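Local atomic coordinates of peptidase, M20/M25/M40 family (PDB entry 4EWT), a protein that probably hydrolyses the amide bond of N-acylated amino acids, as a manganese-binding amidohydrolase of the M20/M25/M40 peptidase family. Residues K173-Q182 / S344-A352; H198-I209 / F246-E254. One frame throughout, in Å; residues are numbered along the deposited sequence.

Contact 1 of 2, residues K173-Q182 / S344-A352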
# COMPACT_ATOMS: atom_id res chain seq x y z
N LYS A 173 38.48 12.49 24.41
CA LYS A 173 37.88 11.53 25.34
C LYS A 173 37.53 10.16 24.75
O LYS A 173 37.51 9.98 23.53
CB LYS A 173 36.68 12.12 26.09
CG LYS A 173 35.74 12.97 25.28
CD LYS A 173 34.88 13.80 26.21
CE LYS A 173 34.13 14.88 25.46
NZ LYS A 173 33.72 15.97 26.39
N VAL A 174 37.28 9.21 25.64
CA VAL A 174 36.87 7.85 25.28
C VAL A 174 35.44 7.60 25.73
O VAL A 174 34.99 8.16 26.74
CB VAL A 174 37.81 6.76 25.89
CG1 VAL A 174 39.16 6.76 25.20
CG2 VAL A 174 37.97 6.94 27.39
N TYR A 175 34.74 6.74 24.99
CA TYR A 175 33.31 6.52 25.18
C TYR A 175 32.96 5.05 25.38
O TYR A 175 33.60 4.16 24.81
CB TYR A 175 32.53 7.10 23.99
CG TYR A 175 32.87 8.54 23.67
CD1 TYR A 175 32.20 9.60 24.29
CD2 TYR A 175 33.87 8.85 22.74
CE1 TYR A 175 32.51 10.93 23.99
CE2 TYR A 175 34.19 10.17 22.44
CZ TYR A 175 33.51 11.20 23.06
OH TYR A 175 33.84 12.51 22.75
N TYR A 176 31.94 4.81 26.20
CA TYR A 176 31.53 3.47 26.60
C TYR A 176 30.01 3.33 26.82
O TYR A 176 29.32 4.33 27.05
CB TYR A 176 32.27 3.04 27.87
CG TYR A 176 31.69 3.62 29.16
CD1 TYR A 176 30.86 2.85 29.98
CD2 TYR A 176 31.99 4.92 29.57
CE1 TYR A 176 30.34 3.37 31.18
CE2 TYR A 176 31.48 5.45 30.76
CZ TYR A 176 30.65 4.67 31.56
OH TYR A 176 30.15 5.19 32.74
N ARG A 177 29.54 2.10 26.84
CA ARG A 177 28.17 1.74 27.10
C ARG A 177 28.00 0.25 27.35
O ARG A 177 28.35 -0.54 26.54
CB ARG A 177 27.29 2.17 25.94
CG ARG A 177 25.88 1.75 26.10
CD ARG A 177 25.05 2.18 24.99
NE ARG A 177 23.78 2.61 25.47
CZ ARG A 177 22.79 1.79 25.69
NH1 ARG A 177 22.91 0.50 25.44
NH2 ARG A 177 21.67 2.27 26.15
N PRO A 178 27.48 -0.13 28.50
CA PRO A 178 27.27 -1.56 28.76
C PRO A 178 26.07 -2.07 27.98
O PRO A 178 25.26 -1.27 27.50
CB PRO A 178 26.97 -1.61 30.27
CG PRO A 178 26.38 -0.26 30.58
CD PRO A 178 27.07 0.71 29.64
N GLY A 179 25.96 -3.39 27.84
CA GLY A 179 24.85 -3.99 27.11
C GLY A 179 25.04 -3.84 25.61
O GLY A 179 26.17 -3.62 25.14
N TYR A 180 23.93 -3.93 24.88
CA TYR A 180 23.95 -3.86 23.41
C TYR A 180 24.36 -2.48 22.89
O TYR A 180 23.73 -1.48 23.20
CB TYR A 180 22.59 -4.23 22.85
CG TYR A 180 22.23 -5.69 22.97
CD1 TYR A 180 22.78 -6.63 22.11
CD2 TYR A 180 21.32 -6.12 23.93
CE1 TYR A 180 22.43 -7.99 22.20
CE2 TYR A 180 20.96 -7.46 24.03
CZ TYR A 180 21.51 -8.38 23.16
OH TYR A 180 21.16 -9.70 23.25
N VAL A 181 25.41 -2.45 22.08
CA VAL A 181 26.03 -1.18 21.71
C VAL A 181 26.12 -0.96 20.19
O VAL A 181 26.21 0.17 19.73
CB VAL A 181 27.40 -0.99 22.42
CG1 VAL A 181 28.39 -2.09 22.01
CG2 VAL A 181 27.98 0.40 22.16
N GLN A 182 26.10 -2.06 19.43
CA GLN A 182 26.07 -2.01 17.96
C GLN A 182 25.15 -3.09 17.41
O GLN A 182 25.03 -4.15 18.00
CB GLN A 182 27.48 -2.08 17.35
CG GLN A 182 28.22 -0.78 17.59
CD GLN A 182 29.55 -0.62 16.89
OE1 GLN A 182 30.50 -0.14 17.48
NE2 GLN A 182 29.61 -0.97 15.61
N SER A 344 33.02 -9.13 27.14
CA SER A 344 33.88 -8.18 26.44
C SER A 344 33.36 -6.75 26.56
O SER A 344 32.22 -6.53 26.99
CB SER A 344 34.02 -8.56 24.97
OG SER A 344 34.19 -9.95 24.82
N ALA A 345 34.23 -5.81 26.20
CA ALA A 345 33.89 -4.40 26.11
C ALA A 345 34.52 -3.83 24.85
O ALA A 345 35.72 -3.96 24.61
CB ALA A 345 34.38 -3.65 27.33
N PHE A 346 33.68 -3.22 24.02
CA PHE A 346 34.14 -2.53 22.83
C PHE A 346 33.91 -1.07 23.11
O PHE A 346 32.78 -0.65 23.34
CB PHE A 346 33.32 -3.00 21.62
CG PHE A 346 33.88 -2.58 20.28
CD1 PHE A 346 35.12 -3.07 19.83
CD2 PHE A 346 33.16 -1.74 19.45
CE1 PHE A 346 35.62 -2.70 18.57
CE2 PHE A 346 33.65 -1.38 18.18
CZ PHE A 346 34.88 -1.86 17.75
N ILE A 347 34.99 -0.30 23.16
CA ILE A 347 34.89 1.12 23.52
C ILE A 347 35.38 2.02 22.38
O ILE A 347 36.00 1.55 21.43
CB ILE A 347 35.62 1.45 24.86
CG1 ILE A 347 37.12 1.23 24.74
CG2 ILE A 347 35.01 0.64 26.01
CD1 ILE A 347 37.93 1.70 25.94
N TYR A 348 35.09 3.31 22.48
CA TYR A 348 35.37 4.23 21.41
C TYR A 348 36.34 5.33 21.80
O TYR A 348 36.29 5.83 22.93
CB TYR A 348 34.08 4.87 20.91
CG TYR A 348 32.96 3.92 20.57
CD1 TYR A 348 33.09 3.01 19.52
CD2 TYR A 348 31.76 3.95 21.28
CE1 TYR A 348 32.05 2.14 19.18
CE2 TYR A 348 30.71 3.09 20.95
CZ TYR A 348 30.87 2.19 19.91
OH TYR A 348 29.84 1.33 19.58
N THR A 349 37.22 5.69 20.87
CA THR A 349 38.10 6.84 21.03
C THR A 349 37.66 7.97 20.08
O THR A 349 37.66 7.80 18.85
CB THR A 349 39.58 6.51 20.73
OG1 THR A 349 40.03 5.42 21.56
CG2 THR A 349 40.47 7.74 20.99
N GLY A 350 37.31 9.12 20.64
CA GLY A 350 36.95 10.28 19.83
C GLY A 350 38.05 10.58 18.84
O GLY A 350 39.23 10.66 19.20
N ALA A 351 37.68 10.74 17.57
CA ALA A 351 38.65 10.94 16.50
C ALA A 351 38.24 12.00 15.48
O ALA A 351 38.81 12.07 14.39
CB ALA A 351 38.93 9.61 15.81
N ALA A 352 37.25 12.83 15.83
CA ALA A 352 36.80 13.91 14.94
C ALA A 352 37.90 14.95 14.71
O ALA A 352 38.51 15.44 15.67
CB ALA A 352 35.54 14.58 15.49
O HOH W 1 39.31 10.91 22.20

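Contact 2 of 2, residues H198-I209 / F246-E254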
# COMPACT_ATOMS: atom_id res chain seq x y z
N HIS A 198 1.18 -11.46 -22.10
CA HIS A 198 1.04 -10.24 -22.89
C HIS A 198 0.34 -9.15 -22.07
O HIS A 198 -0.62 -9.42 -21.36
CB HIS A 198 0.29 -10.53 -24.19
CG HIS A 198 0.55 -9.53 -25.27
ND1 HIS A 198 -0.44 -8.71 -25.77
CD2 HIS A 198 1.69 -9.20 -25.91
CE1 HIS A 198 0.09 -7.92 -26.70
NE2 HIS A 198 1.38 -8.20 -26.80
N GLY A 199 0.85 -7.93 -22.18
CA GLY A 199 0.39 -6.80 -21.37
C GLY A 199 -1.06 -6.40 -21.51
O GLY A 199 -1.60 -5.71 -20.65
N SER A 200 -1.70 -6.83 -22.59
CA SER A 200 -3.11 -6.53 -22.84
C SER A 200 -4.11 -7.54 -22.22
O SER A 200 -5.33 -7.38 -22.37
CB SER A 200 -3.35 -6.47 -24.33
OG SER A 200 -3.00 -7.71 -24.92
N SER A 201 -3.61 -8.57 -21.55
CA SER A 201 -4.47 -9.59 -20.96
C SER A 201 -4.02 -9.90 -19.53
O SER A 201 -3.55 -11.01 -19.26
CB SER A 201 -4.45 -10.86 -21.80
OG SER A 201 -4.94 -10.58 -23.10
N PRO A 202 -4.15 -8.91 -18.63
CA PRO A 202 -3.65 -9.08 -17.26
C PRO A 202 -4.35 -10.22 -16.52
O PRO A 202 -3.77 -10.82 -15.63
CB PRO A 202 -3.95 -7.73 -16.58
CG PRO A 202 -5.08 -7.15 -17.39
CD PRO A 202 -4.88 -7.63 -18.79
N HIS A 203 -5.59 -10.51 -16.91
CA HIS A 203 -6.37 -11.58 -16.28
C HIS A 203 -5.80 -12.97 -16.53
O HIS A 203 -6.07 -13.89 -15.77
CB HIS A 203 -7.81 -11.55 -16.80
CG HIS A 203 -7.91 -11.66 -18.28
ND1 HIS A 203 -8.62 -12.67 -18.91
CD2 HIS A 203 -7.36 -10.92 -19.27
CE1 HIS A 203 -8.53 -12.51 -20.22
NE2 HIS A 203 -7.77 -11.46 -20.46
N MET A 204 -5.01 -13.09 -17.57
CA MET A 204 -4.31 -14.30 -17.96
C MET A 204 -2.96 -14.40 -17.28
O MET A 204 -2.30 -15.36 -17.39
CB MET A 204 -4.02 -14.32 -19.46
CG MET A 204 -5.10 -14.67 -20.44
SD MET A 204 -6.48 -15.39 -19.69
CE MET A 204 -6.09 -17.12 -19.79
N ALA A 205 -2.53 -13.35 -16.64
CA ALA A 205 -1.20 -13.36 -16.05
C ALA A 205 -1.27 -13.20 -14.53
O ALA A 205 -2.36 -13.03 -13.96
CB ALA A 205 -0.33 -12.28 -16.71
N ASN A 206 -0.11 -13.25 -13.87
CA ASN A 206 -0.01 -12.93 -12.44
C ASN A 206 1.20 -12.03 -12.22
O ASN A 206 2.34 -12.48 -12.23
CB ASN A 206 0.09 -14.20 -11.59
CG ASN A 206 -0.16 -13.95 -10.11
OD1 ASN A 206 0.08 -14.83 -9.29
ND2 ASN A 206 -0.64 -12.77 -9.76
N ASP A 207 0.92 -10.76 -12.02
CA ASP A 207 1.91 -9.69 -12.10
C ASP A 207 2.89 -9.74 -10.91
O ASP A 207 2.51 -9.47 -9.78
CB ASP A 207 1.11 -8.37 -12.15
CG ASP A 207 1.91 -7.19 -12.62
OD1 ASP A 207 3.15 -7.14 -12.37
OD2 ASP A 207 1.28 -6.28 -13.24
N ALA A 208 4.14 -10.10 -11.15
CA ALA A 208 5.11 -10.13 -10.07
C ALA A 208 5.50 -8.73 -9.58
O ALA A 208 5.87 -8.56 -8.42
CB ALA A 208 6.35 -10.92 -10.46
N ILE A 209 5.42 -7.73 -10.45
CA ILE A 209 5.79 -6.36 -10.03
C ILE A 209 4.75 -5.82 -9.04
O ILE A 209 5.12 -5.25 -8.03
CB ILE A 209 6.03 -5.42 -11.24
CG1 ILE A 209 7.39 -5.77 -11.86
CG2 ILE A 209 5.98 -3.92 -10.80
CD1 ILE A 209 7.65 -5.17 -13.24
N PHE A 246 8.39 -3.34 -21.81
CA PHE A 246 7.21 -2.47 -21.70
C PHE A 246 5.81 -3.04 -21.52
O PHE A 246 5.05 -2.66 -20.59
CB PHE A 246 7.07 -1.64 -22.99
CG PHE A 246 7.65 -0.29 -22.86
CD1 PHE A 246 7.03 0.65 -22.05
CD2 PHE A 246 8.84 0.03 -23.50
CE1 PHE A 246 7.57 1.94 -21.89
CE2 PHE A 246 9.40 1.32 -23.36
CZ PHE A 246 8.77 2.26 -22.55
N ASN A 247 5.52 -3.98 -22.43
CA ASN A 247 4.19 -4.52 -22.69
C ASN A 247 4.10 -6.02 -22.43
O ASN A 247 3.30 -6.74 -23.05
CB ASN A 247 4.00 -4.37 -24.18
CG ASN A 247 5.27 -4.65 -24.92
OD1 ASN A 247 6.28 -5.03 -24.30
ND2 ASN A 247 5.25 -4.44 -26.23
N VAL A 248 4.96 -6.50 -21.54
CA VAL A 248 4.91 -7.88 -21.08
C VAL A 248 4.71 -7.78 -19.58
O VAL A 248 5.45 -7.06 -18.91
CB VAL A 248 6.23 -8.64 -21.42
CG1 VAL A 248 6.27 -10.02 -20.79
CG2 VAL A 248 6.41 -8.75 -22.95
N ILE A 249 3.69 -8.44 -19.07
CA ILE A 249 3.51 -8.55 -17.62
C ILE A 249 4.64 -9.39 -17.03
O ILE A 249 4.88 -10.52 -17.46
CB ILE A 249 2.12 -9.12 -17.25
CG1 ILE A 249 1.05 -8.07 -17.52
CG2 ILE A 249 2.08 -9.54 -15.76
CD1 ILE A 249 -0.31 -8.65 -17.83
N LYS A 250 5.34 -8.82 -16.06
CA LYS A 250 6.58 -9.40 -15.54
C LYS A 250 6.35 -10.66 -14.68
O LYS A 250 5.54 -10.66 -13.75
CB LYS A 250 7.37 -8.31 -14.79
CG LYS A 250 8.72 -8.74 -14.23
CD LYS A 250 9.81 -8.70 -15.30
CE LYS A 250 11.03 -9.53 -14.90
NZ LYS A 250 12.01 -9.67 -16.02
N ASP A 251 7.07 -11.73 -15.02
CA ASP A 251 6.85 -13.08 -14.45
C ASP A 251 7.50 -13.30 -13.09
O ASP A 251 7.01 -14.10 -12.29
CB ASP A 251 7.31 -14.17 -15.43
CG ASP A 251 8.82 -14.18 -15.64
OD1 ASP A 251 9.46 -13.10 -15.62
OD2 ASP A 251 9.38 -15.29 -15.84
N VAL A 252 8.61 -12.60 -12.84
CA VAL A 252 9.41 -12.79 -11.65
C VAL A 252 10.11 -11.48 -11.27
O VAL A 252 10.57 -10.74 -12.15
CB VAL A 252 10.42 -13.96 -11.81
CG1 VAL A 252 11.36 -13.72 -12.96
CG2 VAL A 252 11.22 -14.18 -10.51
N VAL A 253 10.12 -11.16 -9.98
CA VAL A 253 10.98 -10.10 -9.46
C VAL A 253 11.93 -10.66 -8.39
O VAL A 253 11.59 -11.59 -7.65
CB VAL A 253 10.22 -8.80 -8.98
CG1 VAL A 253 9.24 -8.27 -10.05
CG2 VAL A 253 9.50 -9.01 -7.69
N GLU A 254 13.14 -10.16 -8.33
CA GLU A 254 14.05 -10.51 -7.27
C GLU A 254 14.29 -9.35 -6.36
O GLU A 254 14.69 -8.32 -6.76
CB GLU A 254 15.41 -10.96 -7.76
CG GLU A 254 15.39 -11.99 -8.75
CD GLU A 254 15.45 -13.35 -8.20
OE1 GLU A 254 15.53 -13.53 -6.99
OE2 GLU A 254 15.39 -14.25 -9.02
O HOH W 2 4.27 -6.41 -14.71

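Contact 1 of 2, residues K173-Q182 / S344-A352
Y348 is gripped twice by segment 173-182: through its hydroxyl by Q182, and through its backbone by Y175. The phenol OH donates to Q182 OE1 at 2.6 Å, reaching the amide oxygen well off the C=O direction (114°). OE1 lies in the plane of the Y348 ring at its edge, with amide and ring only 25° apart. Because Q182 NE2 gives a hydrogen bond to P331 O, both ends of the amide are engaged and its rotation is fixed. The same OE1 meets the edge of the F346 ring, 3.5 Å from CE2, while V181 CG2 presses on the phenol oxygen of Y348.

Along the backbone, Y175 and Y348 form an antiparallel hydrogen-bonded pair, Y175 N to Y348 O at 2.7 Å and Y348 N to Y175 O at 2.9 Å; G350 N to K173 O, 3.0 Å, continues the ladder. Both tyrosines set CG opposite their own carbonyl carbon, and Y175 CB sits 4.1 Å from Y348 CB on one face of the sheet. The Y175 ring turns an edge to G350 CA, and its OH is taken by K170 O. V174 and T349 share the other face, where T349 OG1 bonds to S376 OG.

These neighbouring strands, 173-176 and 344-350, belong to the mixed sheet of the metal-binding domain characteristic of M20 peptidases. The side chain of F346 comes to about 6 Å from a bound manganese ion, and beyond strand 173-176 the chain passes into strand 179-193 of the antiparallel sheet.

Contact 2 of 2, residues H198-I209 / F246-E254
I249 plugs into the loop of H198-I209, and its branches show how one aliphatic side chain can fill the inside of a loop. I249 CB starts 4.0 Å from A205 CB. With CG1 beside the backbone N (chi1 -72°), I249 CG2 lies opposite that N and goes to D207 CA at 3.7 Å, also touching A205 CB. The other branch passes the CA of G199 with CG1 and ends at I249 CD1, which meets P202 CA tightly at 3.4 Å and lies 3.6 Å from H198 O. Backbone bonds clasp the loop on both flanks of this plug: G199 N to N247 O at 2.9 Å, and A208 N to K250 O at 3.0 Å. D207 is the N-cap of helix 208-226; its OD1 accepts from V210 N and, weakly, from I209 N, and a water links it to K250 N. Its OD2 forms a salt bridge with R225 of the fourth subunit. F187 of the third subunit and F246 meet edge-to-face. Beyond, I209 CG1 packs against V253 CG1 at 3.6 Å, while I209 CD1 rests on CB of K250. The loop thus joins the start of helix 208-226 to strand 248-261, whose V253 also touches strand 179-193.

The two contacts show how one chain uses different chemistry at its centre and at its periphery. Contact 1 is buried, its centre about 12 Å from the chain's centre; contact 2 is partly buried and about 42 Å out, on the opposite side. Their centres are 51 Å apart and their nearest atoms about 27 Å, so they do not touch. Strands 179-193 and 248-261 are nevertheless neighbours in the antiparallel sheet, so both contacts reach that sheet through adjacent strands. In contact 1 backbone bonds join the strands and a tyrosine-glutamine hydrogen bond is added beside them, near the metals, whereas contact 2 depends on aliphatic packing, a helix cap and bonds to other subunits.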